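Local atomic coordinates of HD domain protein (Enterococcus faecalis, PDB entry 4LRL), a protein that probably hydrolyses deoxynucleoside triphosphates to the deoxynucleoside and triphosphate as a metal-dependent HD-domain enzyme whose activity is set by allosteric nucleotides. Residues 352-360 with 440-449; 271-282 with 343-353. One frame throughout, in Å; residues are numbered along the deposited sequence.

Overall arrangement
Interaction 2 comes first along the chain, packing helix 270-291 against the end of helix 338-348 and the loop that leaves it; interaction 1 follows, pairing strand 354-357 with strand 441-444. The two share Pro352 and Leu353, and their centres are about 13 Å apart, within the HD associated region. Tyr443 of the sheet rests on Gly274 of the helix, and Glu447 forms a salt bridge with Arg346, so helix pair and sheet make one continuous body. Both contacts reach the same dGTP: Val271 and Arg350 come from interaction 2, Lys354 and Lys446 from interaction 1. A nucleotide bound there, partly by a second subunit, therefore touches both elements at once.

Interaction 1: 352-360 with 440-449. With DGT (2'-deoxyguanosine-5'-triphosphate), chain R.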
loop_
_atom_site.group_PDB
_atom_site.type_symbol
_atom_site.label_atom_id
_atom_site.label_comp_id
_atom_site.label_asym_id
_atom_site.label_seq_id
_atom_site.Cartn_x
_atom_site.Cartn_y
_atom_site.Cartn_z
ATOM N N PRO C 352 25.443 -19.340 4.923
ATOM C CA PRO C 352 26.258 -18.490 4.063
ATOM C C PRO C 352 27.622 -18.246 4.688
ATOM O O PRO C 352 27.778 -18.370 5.911
ATOM C CB PRO C 352 25.459 -17.184 3.971
ATOM C CG PRO C 352 24.240 -17.360 4.891
ATOM C CD PRO C 352 24.464 -18.578 5.713
ATOM N N LEU C 353 28.606 -17.951 3.842
ATOM C CA LEU C 353 29.868 -17.414 4.316
ATOM C C LEU C 353 29.614 -16.011 4.871
ATOM O O LEU C 353 28.789 -15.268 4.339
ATOM C CB LEU C 353 30.887 -17.352 3.177
ATOM C CG LEU C 353 31.445 -18.658 2.598
ATOM C CD1 LEU C 353 32.567 -18.347 1.619
ATOM C CD2 LEU C 353 31.970 -19.606 3.672
ATOM N N LYS C 354 30.312 -15.665 5.948
ATOM C CA LYS C 354 30.294 -14.321 6.506
ATOM C C LYS C 354 31.298 -13.475 5.719
ATOM O O LYS C 354 32.129 -14.023 4.996
ATOM C CB LYS C 354 30.666 -14.398 7.989
ATOM C CG LYS C 354 30.302 -13.190 8.841
ATOM C CD LYS C 354 28.799 -13.091 9.157
ATOM C CE LYS C 354 28.494 -11.756 9.861
ATOM N NZ LYS C 354 27.047 -11.532 10.202
ATOM N N SER C 355 31.221 -12.152 5.845
ATOM C CA SER C 355 32.131 -11.253 5.130
ATOM C C SER C 355 32.481 -9.975 5.886
ATOM O O SER C 355 31.761 -9.540 6.783
ATOM C CB SER C 355 31.566 -10.869 3.765
ATOM O OG SER C 355 30.389 -10.087 3.907
ATOM N N ALA C 356 33.598 -9.374 5.491
ATOM C CA ALA C 356 34.021 -8.086 6.015
ATOM C C ALA C 356 34.430 -7.219 4.835
ATOM O O ALA C 356 35.023 -7.706 3.877
ATOM C CB ALA C 356 35.191 -8.259 6.996
ATOM N N THR C 357 34.106 -5.937 4.897
ATOM C CA THR C 357 34.525 -5.012 3.842
ATOM C C THR C 357 36.001 -4.664 3.969
ATOM O O THR C 357 36.595 -4.818 5.041
ATOM C CB THR C 357 33.740 -3.704 3.903
ATOM O OG1 THR C 357 33.874 -3.143 5.213
ATOM C CG2 THR C 357 32.282 -3.949 3.602
ATOM N N PHE C 358 36.586 -4.221 2.864
ATOM C CA PHE C 358 37.900 -3.586 2.866
ATOM C C PHE C 358 37.910 -2.607 1.699
ATOM O O PHE C 358 37.141 -2.775 0.756
ATOM C CB PHE C 358 39.045 -4.614 2.794
ATOM C CG PHE C 358 39.087 -5.398 1.520
ATOM C CD1 PHE C 358 39.871 -4.971 0.454
ATOM C CD2 PHE C 358 38.354 -6.570 1.385
ATOM C CE1 PHE C 358 39.912 -5.699 -0.732
ATOM C CE2 PHE C 358 38.387 -7.303 0.203
ATOM C CZ PHE C 358 39.172 -6.870 -0.855
ATOM N N THR C 359 38.739 -1.573 1.764
ATOM C CA THR C 359 38.633 -0.499 0.767
ATOM C C THR C 359 39.622 -0.616 -0.392
ATOM O O THR C 359 39.296 -0.266 -1.532
ATOM C CB THR C 359 38.681 0.927 1.396
ATOM O OG1 THR C 359 39.534 0.925 2.547
ATOM C CG2 THR C 359 37.280 1.380 1.812
ATOM N N ASN C 360 40.812 -1.128 -0.101
ATOM C CA ASN C 360 41.855 -1.236 -1.103
ATOM C C ASN C 360 42.472 -2.629 -1.090
ATOM O O ASN C 360 43.003 -3.079 -0.070
ATOM C CB ASN C 360 42.912 -0.150 -0.875
ATOM C CG ASN C 360 44.115 -0.284 -1.795
ATOM O OD1 ASN C 360 44.101 -1.043 -2.767
ATOM N ND2 ASN C 360 45.168 0.469 -1.490
ATOM N N GLU C 440 34.089 -3.865 -1.664
ATOM C CA GLU C 440 34.995 -5.001 -1.754
ATOM C C GLU C 440 34.767 -5.820 -0.494
ATOM O O GLU C 440 34.863 -5.297 0.620
ATOM C CB GLU C 440 36.473 -4.569 -1.813
ATOM C CG GLU C 440 36.913 -3.766 -3.036
ATOM C CD GLU C 440 36.961 -4.583 -4.317
ATOM O OE1 GLU C 440 37.308 -5.786 -4.261
ATOM O OE2 GLU C 440 36.660 -4.008 -5.388
ATOM N N ARG C 441 34.464 -7.098 -0.669
ATOM C CA ARG C 441 34.287 -7.980 0.480
ATOM C C ARG C 441 35.196 -9.203 0.497
ATOM O O ARG C 441 35.536 -9.768 -0.549
ATOM C CB ARG C 441 32.829 -8.402 0.617
ATOM C CG ARG C 441 31.997 -7.362 1.320
ATOM C CD ARG C 441 30.507 -7.696 1.335
ATOM N NE ARG C 441 29.786 -6.549 1.867
ATOM C CZ ARG C 441 29.627 -6.300 3.162
ATOM N NH1 ARG C 441 30.114 -7.132 4.077
ATOM N NH2 ARG C 441 28.975 -5.213 3.538
ATOM N N PHE C 442 35.576 -9.597 1.708
ATOM C CA PHE C 442 36.291 -10.834 1.951
ATOM C C PHE C 442 35.368 -11.800 2.697
ATOM O O PHE C 442 34.812 -11.471 3.751
ATOM C CB PHE C 442 37.568 -10.548 2.744
ATOM C CG PHE C 442 38.301 -11.777 3.175
ATOM C CD1 PHE C 442 38.820 -12.665 2.230
ATOM C CD2 PHE C 442 38.480 -12.049 4.526
ATOM C CE1 PHE C 442 39.505 -13.815 2.624
ATOM C CE2 PHE C 442 39.179 -13.194 4.943
ATOM C CZ PHE C 442 39.692 -14.082 3.988
ATOM N N TYR C 443 35.192 -12.989 2.139
ATOM C CA TYR C 443 34.217 -13.919 2.665
ATOM C C TYR C 443 34.925 -15.027 3.408
ATOM O O TYR C 443 35.985 -15.465 2.994
ATOM C CB TYR C 443 33.338 -14.474 1.536
ATOM C CG TYR C 443 32.222 -13.537 1.137
ATOM C CD1 TYR C 443 32.402 -12.580 0.134
ATOM C CD2 TYR C 443 30.990 -13.599 1.775
ATOM C CE1 TYR C 443 31.353 -11.704 -0.228
ATOM C CE2 TYR C 443 29.951 -12.733 1.435
ATOM C CZ TYR C 443 30.138 -11.789 0.437
ATOM O OH TYR C 443 29.090 -10.950 0.124
ATOM N N PHE C 444 34.330 -15.482 4.507
ATOM C CA PHE C 444 34.955 -16.501 5.362
ATOM C C PHE C 444 33.887 -17.250 6.143
ATOM O O PHE C 444 32.768 -16.735 6.305
ATOM C CB PHE C 444 35.958 -15.860 6.330
ATOM C CG PHE C 444 35.412 -14.678 7.085
ATOM C CD1 PHE C 444 34.718 -14.856 8.287
ATOM C CD2 PHE C 444 35.589 -13.384 6.597
ATOM C CE1 PHE C 444 34.211 -13.756 8.996
ATOM C CE2 PHE C 444 35.084 -12.279 7.292
ATOM C CZ PHE C 444 34.394 -12.468 8.495
ATOM N N PRO C 445 34.217 -18.467 6.629
ATOM C CA PRO C 445 33.221 -19.193 7.418
ATOM C C PRO C 445 32.872 -18.429 8.678
ATOM O O PRO C 445 33.759 -17.891 9.341
ATOM C CB PRO C 445 33.923 -20.513 7.757
ATOM C CG PRO C 445 34.971 -20.656 6.694
ATOM C CD PRO C 445 35.450 -19.259 6.463
ATOM N N LYS C 446 31.580 -18.361 8.969
ATOM C CA LYS C 446 31.072 -17.784 10.208
ATOM C C LYS C 446 31.781 -18.361 11.439
ATOM O O LYS C 446 32.111 -17.622 12.375
ATOM C CB LYS C 446 29.555 -18.000 10.320
ATOM C CG LYS C 446 28.909 -17.245 11.476
ATOM C CD LYS C 446 27.379 -17.372 11.503
ATOM C CE LYS C 446 26.834 -16.877 12.844
ATOM N NZ LYS C 446 25.387 -16.501 12.810
ATOM N N GLU C 447 32.029 -19.670 11.429
ATOM C CA GLU C 447 32.627 -20.333 12.595
ATOM C C GLU C 447 34.019 -19.812 12.976
ATOM O O GLU C 447 34.515 -20.112 14.063
ATOM C CB GLU C 447 32.566 -21.877 12.524
ATOM C CG GLU C 447 32.796 -22.532 11.170
ATOM C CD GLU C 447 31.548 -22.567 10.292
ATOM O OE1 GLU C 447 30.931 -23.648 10.168
ATOM O OE2 GLU C 447 31.192 -21.516 9.721
ATOM N N MET C 448 34.619 -19.003 12.101
ATOM C CA MET C 448 35.882 -18.330 12.406
ATOM C C MET C 448 35.717 -17.293 13.511
ATOM O O MET C 448 36.673 -16.990 14.226
ATOM C CB MET C 448 36.469 -17.647 11.164
ATOM C CG MET C 448 37.004 -18.587 10.085
ATOM S SD MET C 448 38.225 -19.802 10.635
ATOM C CE MET C 448 39.569 -18.755 11.190
ATOM N N LEU C 449 34.505 -16.752 13.641
ATOM C CA LEU C 449 34.224 -15.680 14.591
ATOM C C LEU C 449 33.675 -16.147 15.938
ATOM O O LEU C 449 34.187 -15.744 16.979
ATOM C CB LEU C 449 33.284 -14.641 13.970
ATOM C CG LEU C 449 33.852 -13.760 12.853
ATOM C CD1 LEU C 449 32.762 -12.843 12.314
ATOM C CD2 LEU C 449 35.056 -12.943 13.318
HETATM P PG DGT R . 23.523 -13.056 12.520
HETATM O O1G DGT R . 22.987 -11.653 12.747
HETATM O O2G DGT R . 24.880 -13.301 13.165
HETATM O O3G DGT R . 22.502 -14.159 12.753
HETATM O O3B DGT R . 23.852 -13.202 10.944
HETATM P PB DGT R . 23.323 -12.173 9.839
HETATM O O1B DGT R . 24.485 -11.342 9.362
HETATM O O2B DGT R . 22.064 -11.501 10.324
HETATM O O3A DGT R . 22.924 -13.166 8.645
HETATM P PA DGT R . 21.637 -14.122 8.604
HETATM O O1A DGT R . 22.095 -15.409 7.979
HETATM O O2A DGT R . 20.881 -14.178 9.892
HETATM O "O5'" DGT R . 20.705 -13.401 7.503
HETATM C "C5'" DGT R . 20.416 -12.007 7.506
HETATM C "C4'" DGT R . 18.923 -11.778 7.285
HETATM O "O4'" DGT R . 18.358 -12.632 6.277
HETATM C "C3'" DGT R . 18.132 -12.121 8.539
HETATM O "O3'" DGT R . 18.236 -11.103 9.552
HETATM C "C2'" DGT R . 16.727 -12.353 7.996
HETATM C "C1'" DGT R . 16.959 -12.798 6.550
HETATM N N9 DGT R . 16.546 -14.205 6.325
HETATM C C8 DGT R . 15.705 -14.618 5.354
HETATM N N7 DGT R . 15.518 -15.966 5.385
HETATM C C5 DGT R . 16.262 -16.436 6.404
HETATM C C6 DGT R . 16.528 -17.766 7.021
HETATM O O6 DGT R . 16.025 -18.824 6.595
HETATM N N1 DGT R . 17.353 -17.827 8.057
HETATM C C2 DGT R . 17.936 -16.744 8.584
HETATM N N2 DGT R . 18.750 -16.934 9.642
HETATM N N3 DGT R . 17.755 -15.491 8.084
HETATM C C4 DGT R . 16.934 -15.277 7.016
HETATM O O HOH W 1 29.524 -19.783 7.431
HETATM O O HOH W 2 34.211 -2.030 0.575
#
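The ring of Tyr443 carries Ser355 on one face, with CB of Ser355 3.5 Å from the ring centroid in a CH-pi contact, while the carbonyl O of Leu353 lies at its edge in the ring plane. Phe358 repeats the theme at the far end: Glu440 CB stands over one face, 3.8 Å from the centroid, and Phe442 N meets the edge. Over one face of Phe444 lies the peptide joining Lys354 to Ser355, and Leu449 CD1 sits at the edge; a chi1 of 50° places CG between the backbone N and carbonyl carbon, which brings the ring back over the neighbouring strand. The guanidinium of Arg441 has Thr357 CG2 centred on one face, 3.5 Å above the plane. Its NH1 donates a bent bond to Ser355 OG (3.0 Å), with the acceptor 25° out of the guanidinium plane.

Tyr443, Ser355, Arg441 and Thr357 lie on one face of the sheet, Phe444, Lys354, Ala356 and Phe442 on the other, and between these layers runs a regular antiparallel pairing. Lys354 with Phe444 and Ala356 with Phe442 are hydrogen-bonded pairs; Ser355 with Tyr443 and Thr357 with Arg441 alternate as non-hydrogen-bonded ones. The straightest link, Phe442 N to Ala356 O, spans 2.9 Å at 173°. Waters extend the pairing at both ends, one joining Pro352 O to Lys446 N and the other Phe358 O to Glu440 N.

At the Lys354 end two lysines turn to the nucleotide. Lys354 NZ bonds the beta-phosphate oxygen O1B of dGTP at 2.7 Å, and the extended Lys446 places NZ 3.3 Å from the gamma-phosphate oxygen O2G. Arg350 of the same chain and Lys38 of the second subunit also bind this dGTP. The arrangement is that of a small antiparallel sheet in which 441-444 runs between 354-357 and 387-389, with one end forming part of a dGTP site at a subunit interface.

Interaction 2: 271-282 with 343-353; sequences VSRGMEVILDHL and LAKRFLMRKPL. With DGT (2'-deoxyguanosine-5'-triphosphate), chain R.
Apolar packing carries most of the contact between Phe347 and helix 270-291, where the phenyl group enters as a knob among Met275, Ile278, Leu279 and Leu282. Leu279 CD1 lies over one face, 4.2 Å from the ring centroid, whereas Met275 O meets the edge in plane. Phe347 CG is anti to the backbone N (chi1 -168°), which swings the ring across to the other helix. Further along, Leu343 and Ala344 both touch CD1 of Leu282, whose CD2 reaches Phe347 CB. Met275, folded at chi2 and chi3, curls round so that its methyl CE is 3.5 Å from Phe347 O and its SD is 3.8 Å from Pro352 CB.

This is antiparallel helix packing, the axes 9.2 Å apart and 147° between their directions, in which helix 338-348 ends and the chain continues along its partner. The helical path is left at Arg350, whose phi is positive; Pro352 and Leu353 then lie along helix 270-291. Gly274 brings its backbone close beneath them, with its C 4.1 Å from Pro352 CB. Ile278 divides its branches between the two elements: CG2 faces the helix at Phe347 CB, and CD1 faces Leu353 CG in the loop. The side chains of Leu353 and Val277 cross at about a right angle, CD1 meeting CG1.

Polar contacts gather at the nucleotide. The extended side chain of Arg350 lays one face of its guanidinium over the guanine, and NH2 donates a nearly straight bond to dGTP O1A (2.7 Å, 167°) while NH1 bonds O5' at 2.9 Å. NE donates to the carbonyl O of Phe78, which, with the bonds to dGTP, would limit the rotation of the group. Beside it Val271 CG1 packs against NH1, and Val271 CG2 approaches the phosphate bridge oxygen O3A.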
loop_
_atom_site.group_PDB
_atom_site.type_symbol
_atom_site.label_atom_id
_atom_site.label_comp_id
_atom_site.label_asym_id
_atom_site.label_seq_id
_atom_site.Cartn_x
_atom_site.Cartn_y
_atom_site.Cartn_z
ATOM N N VAL C 271 24.610 -11.104 2.644
ATOM C CA VAL C 271 24.216 -12.465 2.985
ATOM C C VAL C 271 23.855 -13.224 1.702
ATOM O O VAL C 271 24.277 -14.360 1.512
ATOM C CB VAL C 271 23.094 -12.489 4.030
ATOM C CG1 VAL C 271 22.600 -13.894 4.264
ATOM C CG2 VAL C 271 23.584 -11.875 5.336
ATOM N N SER C 272 23.129 -12.573 0.801
ATOM C CA SER C 272 22.799 -13.181 -0.491
ATOM C C SER C 272 24.056 -13.511 -1.275
ATOM O O SER C 272 24.153 -14.584 -1.885
ATOM C CB SER C 272 21.918 -12.252 -1.321
ATOM O OG SER C 272 20.817 -11.838 -0.546
ATOM N N ARG C 273 25.006 -12.583 -1.272
ATOM C CA ARG C 273 26.273 -12.808 -1.933
ATOM C C ARG C 273 27.107 -13.913 -1.258
ATOM O O ARG C 273 27.875 -14.609 -1.929
ATOM C CB ARG C 273 27.053 -11.510 -2.048
ATOM C CG ARG C 273 26.450 -10.527 -3.053
ATOM C CD ARG C 273 27.506 -9.535 -3.449
ATOM N NE ARG C 273 27.541 -8.399 -2.545
ATOM C CZ ARG C 273 28.613 -7.650 -2.304
ATOM N NH1 ARG C 273 29.781 -7.915 -2.884
ATOM N NH2 ARG C 273 28.511 -6.632 -1.460
ATOM N N GLY C 274 26.936 -14.074 0.052
ATOM C CA GLY C 274 27.515 -15.195 0.789
ATOM C C GLY C 274 27.046 -16.549 0.287
ATOM O O GLY C 274 27.837 -17.490 0.183
ATOM N N MET C 275 25.759 -16.655 -0.037
ATOM C CA MET C 275 25.209 -17.908 -0.552
ATOM C C MET C 275 25.679 -18.161 -1.989
ATOM O O MET C 275 25.916 -19.306 -2.393
ATOM C CB MET C 275 23.683 -17.899 -0.464
ATOM C CG MET C 275 23.152 -17.988 0.965
ATOM S SD MET C 275 23.581 -19.558 1.749
ATOM C CE MET C 275 22.502 -20.691 0.875
ATOM N N GLU C 276 25.815 -17.082 -2.752
ATOM C CA GLU C 276 26.291 -17.165 -4.115
ATOM C C GLU C 276 27.738 -17.666 -4.162
ATOM O O GLU C 276 28.088 -18.486 -5.018
ATOM C CB GLU C 276 26.153 -15.807 -4.797
ATOM C CG GLU C 276 26.312 -15.856 -6.298
ATOM C CD GLU C 276 27.773 -15.836 -6.750
ATOM O OE1 GLU C 276 28.062 -16.389 -7.839
ATOM O OE2 GLU C 276 28.629 -15.264 -6.028
ATOM N N VAL C 277 28.570 -17.185 -3.239
ATOM C CA VAL C 277 29.941 -17.666 -3.124
ATOM C C VAL C 277 29.972 -19.175 -2.878
ATOM O O VAL C 277 30.773 -19.877 -3.488
ATOM C CB VAL C 277 30.769 -16.889 -2.043
ATOM C CG1 VAL C 277 32.076 -17.604 -1.746
ATOM C CG2 VAL C 277 31.068 -15.463 -2.505
ATOM N N ILE C 278 29.090 -19.676 -2.012
ATOM C CA ILE C 278 29.019 -21.111 -1.741
ATOM C C ILE C 278 28.573 -21.895 -2.978
ATOM O O ILE C 278 29.168 -22.920 -3.317
ATOM C CB ILE C 278 28.129 -21.412 -0.516
ATOM C CG1 ILE C 278 28.959 -21.241 0.754
ATOM C CG2 ILE C 278 27.550 -22.844 -0.570
ATOM C CD1 ILE C 278 28.162 -20.734 1.892
ATOM N N LEU C 279 27.545 -21.402 -3.655
ATOM C CA LEU C 279 27.108 -21.992 -4.909
ATOM C C LEU C 279 28.250 -22.019 -5.947
ATOM O O LEU C 279 28.450 -23.027 -6.628
ATOM C CB LEU C 279 25.906 -21.225 -5.459
ATOM C CG LEU C 279 25.348 -21.582 -6.840
ATOM C CD1 LEU C 279 24.771 -22.998 -6.858
ATOM C CD2 LEU C 279 24.276 -20.569 -7.224
ATOM N N ASP C 280 28.987 -20.914 -6.053
ATOM C CA ASP C 280 30.065 -20.792 -7.032
ATOM C C ASP C 280 31.095 -21.887 -6.798
ATOM O O ASP C 280 31.464 -22.620 -7.716
ATOM C CB ASP C 280 30.701 -19.392 -6.963
ATOM C CG ASP C 280 31.851 -19.206 -7.955
ATOM O OD1 ASP C 280 31.660 -18.510 -8.966
ATOM O OD2 ASP C 280 32.957 -19.744 -7.734
ATOM N N HIS C 281 31.533 -22.006 -5.552
ATOM C CA HIS C 281 32.597 -22.928 -5.197
ATOM C C HIS C 281 32.134 -24.378 -5.243
ATOM O O HIS C 281 32.908 -25.279 -5.590
ATOM C CB HIS C 281 33.141 -22.567 -3.825
ATOM C CG HIS C 281 33.897 -21.277 -3.801
ATOM N ND1 HIS C 281 34.336 -20.695 -2.632
ATOM C CD2 HIS C 281 34.300 -20.459 -4.807
ATOM C CE1 HIS C 281 34.994 -19.584 -2.920
ATOM N NE2 HIS C 281 34.984 -19.416 -4.232
ATOM N N LEU C 282 30.866 -24.588 -4.895
ATOM C CA LEU C 282 30.211 -25.886 -5.009
ATOM C C LEU C 282 30.223 -26.407 -6.442
ATOM O O LEU C 282 30.580 -27.552 -6.686
ATOM C CB LEU C 282 28.771 -25.784 -4.502
ATOM C CG LEU C 282 27.800 -26.947 -4.711
ATOM C CD1 LEU C 282 28.306 -28.187 -4.015
ATOM C CD2 LEU C 282 26.394 -26.547 -4.215
ATOM N N LEU C 343 29.762 -28.215 1.096
ATOM C CA LEU C 343 29.280 -27.057 0.326
ATOM C C LEU C 343 27.842 -27.287 -0.137
ATOM O O LEU C 343 26.999 -26.390 -0.071
ATOM C CB LEU C 343 30.187 -26.755 -0.877
ATOM C CG LEU C 343 31.615 -26.253 -0.628
ATOM C CD1 LEU C 343 32.404 -26.117 -1.942
ATOM C CD2 LEU C 343 31.634 -24.934 0.135
ATOM N N ALA C 344 27.566 -28.506 -0.588
ATOM C CA ALA C 344 26.214 -28.885 -0.958
ATOM C C ALA C 344 25.271 -28.700 0.233
ATOM O O ALA C 344 24.186 -28.140 0.072
ATOM C CB ALA C 344 26.179 -30.309 -1.469
ATOM N N LYS C 345 25.700 -29.146 1.416
ATOM C CA LYS C 345 24.911 -28.975 2.637
ATOM C C LYS C 345 24.733 -27.482 2.962
ATOM O O LYS C 345 23.624 -27.039 3.294
ATOM C CB LYS C 345 25.522 -29.741 3.824
ATOM C CG LYS C 345 24.600 -29.805 5.034
ATOM C CD LYS C 345 24.934 -30.966 5.979
ATOM C CE LYS C 345 23.712 -31.321 6.860
ATOM N NZ LYS C 345 23.901 -32.517 7.761
ATOM N N ARG C 346 25.810 -26.708 2.826
ATOM C CA ARG C 346 25.759 -25.272 3.136
ATOM C C ARG C 346 24.782 -24.507 2.256
ATOM O O ARG C 346 24.141 -23.570 2.728
ATOM C CB ARG C 346 27.155 -24.634 3.123
ATOM C CG ARG C 346 28.035 -25.172 4.248
ATOM C CD ARG C 346 29.500 -24.748 4.138
ATOM N NE ARG C 346 29.822 -23.773 5.172
ATOM C CZ ARG C 346 30.527 -24.030 6.265
ATOM N NH1 ARG C 346 31.027 -25.239 6.479
ATOM N NH2 ARG C 346 30.754 -23.065 7.139
ATOM N N PHE C 347 24.654 -24.930 0.998
ATOM C CA PHE C 347 23.700 -24.324 0.071
ATOM C C PHE C 347 22.260 -24.773 0.277
ATOM O O PHE C 347 21.337 -23.964 0.194
ATOM C CB PHE C 347 24.090 -24.561 -1.393
ATOM C CG PHE C 347 23.293 -23.726 -2.359
ATOM C CD1 PHE C 347 23.656 -22.409 -2.621
ATOM C CD2 PHE C 347 22.162 -24.250 -2.993
ATOM C CE1 PHE C 347 22.910 -21.629 -3.510
ATOM C CE2 PHE C 347 21.407 -23.478 -3.887
ATOM C CZ PHE C 347 21.776 -22.172 -4.144
ATOM N N LEU C 348 22.053 -26.060 0.526
ATOM C CA LEU C 348 20.700 -26.551 0.778
ATOM C C LEU C 348 20.154 -26.096 2.127
ATOM O O LEU C 348 18.966 -25.809 2.244
ATOM C CB LEU C 348 20.639 -28.074 0.663
ATOM C CG LEU C 348 20.875 -28.644 -0.740
ATOM C CD1 LEU C 348 21.196 -30.137 -0.637
ATOM C CD2 LEU C 348 19.694 -28.377 -1.700
ATOM N N MET C 349 21.032 -26.023 3.125
ATOM C CA MET C 349 20.644 -25.746 4.521
ATOM C C MET C 349 20.808 -24.267 4.951
ATOM O O MET C 349 20.523 -23.919 6.105
ATOM C CB MET C 349 21.424 -26.666 5.490
ATOM C CG MET C 349 21.277 -28.184 5.257
ATOM S SD MET C 349 19.648 -28.653 4.658
ATOM C CE MET C 349 19.810 -30.431 4.439
ATOM N N ARG C 350 21.262 -23.421 4.015
ATOM C CA ARG C 350 21.489 -21.983 4.232
ATOM C C ARG C 350 22.551 -21.701 5.294
ATOM O O ARG C 350 22.236 -21.342 6.430
ATOM C CB ARG C 350 20.174 -21.229 4.525
ATOM C CG ARG C 350 20.300 -19.700 4.473
ATOM C CD ARG C 350 19.058 -18.996 5.000
ATOM N NE ARG C 350 19.129 -17.530 4.917
ATOM C CZ ARG C 350 19.844 -16.740 5.727
ATOM N NH1 ARG C 350 19.820 -15.427 5.554
ATOM N NH2 ARG C 350 20.607 -17.246 6.691
ATOM N N LYS C 351 23.812 -21.870 4.910
ATOM C CA LYS C 351 24.941 -21.565 5.786
ATOM C C LYS C 351 25.844 -20.618 5.031
ATOM O O LYS C 351 26.888 -21.037 4.535
ATOM C CB LYS C 351 25.747 -22.816 6.162
ATOM C CG LYS C 351 24.942 -24.007 6.647
ATOM C CD LYS C 351 24.352 -23.764 7.997
ATOM C CE LYS C 351 23.733 -25.045 8.553
ATOM N NZ LYS C 351 22.876 -24.729 9.723
ATOM N N PRO C 352 25.443 -19.340 4.923
ATOM C CA PRO C 352 26.258 -18.490 4.063
ATOM C C PRO C 352 27.622 -18.246 4.688
ATOM O O PRO C 352 27.778 -18.370 5.911
ATOM C CB PRO C 352 25.459 -17.184 3.971
ATOM C CG PRO C 352 24.240 -17.360 4.891
ATOM C CD PRO C 352 24.464 -18.578 5.713
ATOM N N LEU C 353 28.606 -17.951 3.842
ATOM C CA LEU C 353 29.868 -17.414 4.316
ATOM C C LEU C 353 29.614 -16.011 4.871
ATOM O O LEU C 353 28.789 -15.268 4.339
ATOM C CB LEU C 353 30.887 -17.352 3.177
ATOM C CG LEU C 353 31.445 -18.658 2.598
ATOM C CD1 LEU C 353 32.567 -18.347 1.619
ATOM C CD2 LEU C 353 31.970 -19.606 3.672
HETATM P PG DGT R . 23.523 -13.056 12.520
HETATM O O1G DGT R . 22.987 -11.653 12.747
HETATM O O2G DGT R . 24.880 -13.301 13.165
HETATM O O3G DGT R . 22.502 -14.159 12.753
HETATM O O3B DGT R . 23.852 -13.202 10.944
HETATM P PB DGT R . 23.323 -12.173 9.839
HETATM O O1B DGT R . 24.485 -11.342 9.362
HETATM O O2B DGT R . 22.064 -11.501 10.324
HETATM O O3A DGT R . 22.924 -13.166 8.645
HETATM P PA DGT R . 21.637 -14.122 8.604
HETATM O O1A DGT R . 22.095 -15.409 7.979
HETATM O O2A DGT R . 20.881 -14.178 9.892
HETATM O "O5'" DGT R . 20.705 -13.401 7.503
HETATM C "C5'" DGT R . 20.416 -12.007 7.506
HETATM C "C4'" DGT R . 18.923 -11.778 7.285
HETATM O "O4'" DGT R . 18.358 -12.632 6.277
HETATM C "C3'" DGT R . 18.132 -12.121 8.539
HETATM O "O3'" DGT R . 18.236 -11.103 9.552
HETATM C "C2'" DGT R . 16.727 -12.353 7.996
HETATM C "C1'" DGT R . 16.959 -12.798 6.550
HETATM N N9 DGT R . 16.546 -14.205 6.325
HETATM C C8 DGT R . 15.705 -14.618 5.354
HETATM N N7 DGT R . 15.518 -15.966 5.385
HETATM C C5 DGT R . 16.262 -16.436 6.404
HETATM C C6 DGT R . 16.528 -17.766 7.021
HETATM O O6 DGT R . 16.025 -18.824 6.595
HETATM N N1 DGT R . 17.353 -17.827 8.057
HETATM C C2 DGT R . 17.936 -16.744 8.584
HETATM N N2 DGT R . 18.750 -16.934 9.642
HETATM N N3 DGT R . 17.755 -15.491 8.084
HETATM C C4 DGT R . 16.934 -15.277 7.016
#